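Local coordinates for protein subclass B3 metallo-beta-lactamase (Sphingobium indicum, PDB 7LUU) that probably hydrolyses beta-lactam antibiotics as a two-zinc subclass B3 metallo-beta-lactamase, with an unusual glutamate among its zinc ligands, at residues Ile187-Gly199 with Gly203-Lys215. Numbering follows the deposited sequence.
Sequences IGRASITAHATPG and GSMTWSWNACEGK
Thr193 pairs with Ser208 and His195 with Thr206 through reciprocal N-H...O bonds, making strands 190-196 and 205-213 an antiparallel beta hairpin whose segment axes approach to 4.6 Å. Past the last pair a single bond, Thr197 N to Ser204 O at 2.9 Å with its donor tilted 33° from the carbonyl plane, ties the strand ends. At the other end the strands diverge, and two waters replace direct bonds: one links Ser191 O to Asn210 N, the other Ser191 N to Asn210 O.

Polar side chains, Thr193, His195, Thr206 and Ser208, occupy one face. Ser208 turns OG between its own N and carbonyl carbon (chi1 66°), where it meets His195 NE2 at 2.7 Å, in the plane of the imidazole and at its edge; this diagonal bond helps hold the ring's rotation. Further along, Thr197 and Thr206 cross at about a right angle, Thr197 OG1 lying 2.8 Å from Thr206 OG1. Ser224 engages both hydroxyls, OG to Thr197 and N to Thr206. Thr197 uses both branches, its hydroxyl for bonding and its methyl for packing on Thr206.

The opposite face is mainly apolar. The short Ala194 leaves room for the indole of Trp207, whose CZ3 lies 3.5 Å from Ala194 CB, and for Met205 SD. Met205 CG sits over one face of that indole, offset toward the rim. Ile192 runs alongside Trp209, CG1 to CB 3.8 Å, and together with Trp207 it packs on Leu119 of the other sheet.

One face thus joins the sandwich core typical of the metallo-beta-lactamase fold; on the other, His195-Ser208 spans mid-hairpin and Thr197-Thr206 ties its end, close to the connection carrying zinc ligand His200.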
loop_
_atom_site.group_PDB
_atom_site.type_symbol
_atom_site.label_atom_id
_atom_site.label_comp_id
_atom_site.label_asym_id
_atom_site.label_seq_id
_atom_site.Cartn_x
_atom_site.Cartn_y
_atom_site.Cartn_z
ATOM N N ILE A 187 -5.453 12.416 -13.550
ATOM C CA ILE A 187 -5.595 11.557 -14.724
ATOM C C ILE A 187 -7.081 11.369 -14.989
ATOM O O ILE A 187 -7.851 11.084 -14.057
ATOM C CB ILE A 187 -4.874 10.229 -14.513
ATOM C CG1 ILE A 187 -5.386 9.232 -15.560
ATOM C CG2 ILE A 187 -5.023 9.729 -13.089
ATOM C CD1 ILE A 187 -4.484 7.976 -15.649
ATOM N N GLY A 188 -7.485 11.644 -16.220
ATOM C CA GLY A 188 -8.900 11.538 -16.536
ATOM C C GLY A 188 -9.632 12.524 -15.651
ATOM O O GLY A 188 -9.234 13.697 -15.531
ATOM N N ARG A 189 -10.712 12.076 -15.038
ATOM C CA ARG A 189 -11.439 12.995 -14.180
ATOM C C ARG A 189 -11.035 12.856 -12.733
ATOM O O ARG A 189 -11.606 13.576 -11.897
ATOM C CB ARG A 189 -12.960 12.798 -14.308
ATOM C CG ARG A 189 -13.434 11.440 -13.875
ATOM C CD ARG A 189 -14.960 11.411 -13.685
ATOM N NE ARG A 189 -15.710 11.861 -14.856
ATOM C CZ ARG A 189 -16.456 12.966 -14.884
ATOM N NH1 ARG A 189 -17.115 13.307 -15.989
ATOM N NH2 ARG A 189 -16.543 13.741 -13.806
ATOM N N ALA A 190 -10.047 11.984 -12.418
ATOM C CA ALA A 190 -9.633 11.646 -11.062
ATOM C C ALA A 190 -8.437 12.486 -10.620
ATOM O O ALA A 190 -7.652 12.949 -11.449
ATOM C CB ALA A 190 -9.247 10.175 -10.952
ATOM N N SER A 191 -8.346 12.710 -9.309
ATOM C CA SER A 191 -7.273 13.492 -8.685
ATOM C C SER A 191 -6.838 12.693 -7.479
ATOM O O SER A 191 -7.607 12.555 -6.519
ATOM C CB SER A 191 -7.716 14.876 -8.244
ATOM O OG SER A 191 -8.084 15.592 -9.413
ATOM N N ILE A 192 -5.616 12.175 -7.498
ATOM C CA ILE A 192 -5.160 11.318 -6.401
ATOM C C ILE A 192 -4.043 12.038 -5.648
ATOM O O ILE A 192 -3.008 12.365 -6.236
ATOM C CB ILE A 192 -4.658 9.981 -6.960
ATOM C CG1 ILE A 192 -5.829 9.317 -7.764
ATOM C CG2 ILE A 192 -4.221 9.070 -5.808
ATOM C CD1 ILE A 192 -5.310 8.221 -8.755
ATOM N N THR A 193 -4.179 12.190 -4.343
ATOM C CA THR A 193 -3.144 12.893 -3.595
ATOM C C THR A 193 -2.246 11.904 -2.869
ATOM O O THR A 193 -2.726 10.948 -2.262
ATOM C CB THR A 193 -3.735 13.883 -2.589
ATOM O OG1 THR A 193 -4.533 14.853 -3.299
ATOM C CG2 THR A 193 -2.628 14.593 -1.822
ATOM N N ALA A 194 -0.924 12.140 -2.935
ATOM C CA ALA A 194 0.066 11.323 -2.194
ATOM C C ALA A 194 0.276 11.929 -0.805
ATOM O O ALA A 194 0.440 13.157 -0.675
ATOM C CB ALA A 194 1.402 11.332 -2.980
ATOM N N HIS A 195 0.283 11.087 0.237
ATOM C CA HIS A 195 0.571 11.554 1.601
ATOM C C HIS A 195 1.678 10.703 2.177
ATOM O O HIS A 195 1.501 9.501 2.346
ATOM C CB HIS A 195 -0.647 11.469 2.520
ATOM C CG HIS A 195 -1.859 12.099 1.951
ATOM N ND1 HIS A 195 -2.174 13.435 2.115
ATOM C CD2 HIS A 195 -2.834 11.565 1.173
ATOM C CE1 HIS A 195 -3.323 13.689 1.502
ATOM N NE2 HIS A 195 -3.748 12.579 0.916
ATOM N N ALA A 196 2.792 11.319 2.529
ATOM C CA ALA A 196 3.830 10.535 3.213
ATOM C C ALA A 196 3.299 10.054 4.547
ATOM O O ALA A 196 2.880 10.881 5.386
ATOM C CB ALA A 196 5.077 11.393 3.444
ATOM N N THR A 197 3.375 8.722 4.813
ATOM C CA THR A 197 2.889 8.214 6.114
ATOM C C THR A 197 3.946 7.244 6.642
ATOM O O THR A 197 3.754 6.029 6.661
ATOM C CB THR A 197 1.501 7.558 6.021
ATOM O OG1 THR A 197 1.470 6.646 4.902
ATOM C CG2 THR A 197 0.438 8.646 5.832
ATOM N N PRO A 198 5.116 7.763 6.987
ATOM C CA PRO A 198 6.246 6.901 7.385
ATOM C C PRO A 198 6.045 6.280 8.753
ATOM O O PRO A 198 5.197 6.697 9.562
ATOM C CB PRO A 198 7.438 7.867 7.414
ATOM C CG PRO A 198 6.765 9.191 7.719
ATOM C CD PRO A 198 5.487 9.191 6.978
ATOM N N GLY A 199 6.844 5.243 9.007
ATOM C CA GLY A 199 6.911 4.586 10.304
ATOM C C GLY A 199 7.180 3.107 10.091
ATOM O O GLY A 199 8.102 2.501 10.621
ATOM N N GLY A 203 9.602 5.344 3.589
ATOM C CA GLY A 203 8.946 5.746 2.363
ATOM C C GLY A 203 7.508 5.296 2.265
ATOM O O GLY A 203 6.914 5.434 1.183
ATOM N N SER A 204 6.931 4.774 3.344
ATOM C CA SER A 204 5.527 4.370 3.278
ATOM C C SER A 204 4.639 5.554 2.894
ATOM O O SER A 204 4.844 6.697 3.368
ATOM C CB SER A 204 5.084 3.812 4.635
ATOM O OG SER A 204 5.741 2.537 4.870
ATOM N N MET A 205 3.605 5.262 2.092
ATOM C CA MET A 205 2.832 6.358 1.495
ATOM C C MET A 205 1.377 5.937 1.381
ATOM O O MET A 205 1.079 4.795 1.022
ATOM C CB MET A 205 3.397 6.736 0.108
ATOM C CG MET A 205 2.600 7.937 -0.559
ATOM S SD MET A 205 3.719 8.796 -1.734
ATOM C CE MET A 205 4.335 10.083 -0.627
ATOM N N THR A 206 0.481 6.883 1.662
ATOM C CA THR A 206 -0.969 6.716 1.638
ATOM C C THR A 206 -1.522 7.552 0.491
ATOM O O THR A 206 -0.976 8.590 0.145
ATOM C CB THR A 206 -1.514 7.176 3.003
ATOM O OG1 THR A 206 -1.112 6.232 3.986
ATOM C CG2 THR A 206 -3.074 7.363 3.024
ATOM N N TRP A 207 -2.594 7.067 -0.132
ATOM C CA TRP A 207 -3.183 7.696 -1.303
ATOM C C TRP A 207 -4.623 8.060 -1.025
ATOM O O TRP A 207 -5.365 7.214 -0.529
ATOM C CB TRP A 207 -3.111 6.672 -2.480
ATOM C CG TRP A 207 -1.720 6.087 -2.647
ATOM C CD1 TRP A 207 -1.224 4.902 -2.084
ATOM C CD2 TRP A 207 -0.614 6.723 -3.282
ATOM N NE1 TRP A 207 0.121 4.756 -2.435
ATOM C CE2 TRP A 207 0.521 5.868 -3.136
ATOM C CE3 TRP A 207 -0.474 7.954 -3.983
ATOM C CZ2 TRP A 207 1.764 6.181 -3.695
ATOM C CZ3 TRP A 207 0.735 8.244 -4.539
ATOM C CH2 TRP A 207 1.865 7.365 -4.376
ATOM N N SER A 208 -5.063 9.253 -1.481
ATOM C CA SER A 208 -6.457 9.610 -1.298
ATOM C C SER A 208 -7.049 10.179 -2.578
ATOM O O SER A 208 -6.364 10.823 -3.389
ATOM C CB SER A 208 -6.617 10.642 -0.141
ATOM O OG SER A 208 -5.974 11.887 -0.514
ATOM N N TRP A 209 -8.357 9.964 -2.734
ATOM C CA TRP A 209 -9.019 10.516 -3.887
ATOM C C TRP A 209 -10.521 10.458 -3.669
ATOM O O TRP A 209 -11.018 9.721 -2.819
ATOM C CB TRP A 209 -8.619 9.703 -5.148
ATOM C CG TRP A 209 -9.222 8.285 -5.183
ATOM C CD1 TRP A 209 -10.356 7.844 -5.834
ATOM C CD2 TRP A 209 -8.684 7.133 -4.492
ATOM N NE1 TRP A 209 -10.543 6.481 -5.611
ATOM C CE2 TRP A 209 -9.514 6.018 -4.827
ATOM C CE3 TRP A 209 -7.568 6.937 -3.701
ATOM C CZ2 TRP A 209 -9.307 4.724 -4.298
ATOM C CZ3 TRP A 209 -7.320 5.599 -3.175
ATOM C CH2 TRP A 209 -8.214 4.534 -3.491
ATOM N N ASN A 210 -11.254 11.216 -4.489
ATOM C CA ASN A 210 -12.726 11.196 -4.490
ATOM C C ASN A 210 -13.258 10.209 -5.528
ATOM O O ASN A 210 -12.737 10.124 -6.650
ATOM C CB ASN A 210 -13.254 12.588 -4.833
ATOM C CG ASN A 210 -13.420 13.488 -3.612
ATOM O OD1 ASN A 210 -13.210 13.050 -2.475
ATOM N ND2 ASN A 210 -13.823 14.760 -3.845
ATOM N N ALA A 211 -14.295 9.461 -5.130
ATOM C CA ALA A 211 -15.061 8.599 -6.018
ATOM C C ALA A 211 -16.492 9.079 -5.975
ATOM O O ALA A 211 -16.997 9.422 -4.897
ATOM C CB ALA A 211 -14.956 7.115 -5.594
ATOM N N CYS A 212 -17.121 9.192 -7.153
ATOM C CA CYS A 212 -18.436 9.800 -7.210
ATOM C C CYS A 212 -19.436 8.875 -7.875
ATOM O O CYS A 212 -19.081 8.121 -8.769
ATOM C CB CYS A 212 -18.410 11.139 -7.989
ATOM S SG CYS A 212 -17.201 12.304 -7.245
ATOM N N GLU A 213 -20.695 8.982 -7.428
ATOM C CA GLU A 213 -21.844 8.343 -8.084
ATOM C C GLU A 213 -22.857 9.446 -8.265
ATOM O O GLU A 213 -23.404 9.926 -7.266
ATOM C CB GLU A 213 -22.415 7.204 -7.245
ATOM C CG GLU A 213 -21.434 5.974 -7.216
ATOM C CD GLU A 213 -21.910 4.789 -6.397
ATOM O OE1 GLU A 213 -23.096 4.815 -5.937
ATOM O OE2 GLU A 213 -21.133 3.811 -6.197
ATOM N N GLY A 214 -23.074 9.842 -9.519
ATOM C CA GLY A 214 -23.920 10.986 -9.811
ATOM C C GLY A 214 -23.352 12.207 -9.124
ATOM O O GLY A 214 -22.173 12.563 -9.304
ATOM N N LYS A 215 -24.156 12.807 -8.251
ATOM C CA LYS A 215 -23.721 14.004 -7.560
ATOM C C LYS A 215 -23.141 13.720 -6.184
ATOM O O LYS A 215 -22.802 14.664 -5.469
ATOM C CB LYS A 215 -24.880 14.995 -7.456
ATOM C CG LYS A 215 -25.445 15.410 -8.799
ATOM C CD LYS A 215 -26.815 16.056 -8.606
ATOM C CE LYS A 215 -27.365 16.648 -9.891
ATOM N NZ LYS A 215 -28.623 17.428 -9.632
HETATM O O HOH W 1 -10.167 13.290 -6.011
HETATM O O HOH W 2 -10.739 11.751 -7.864
#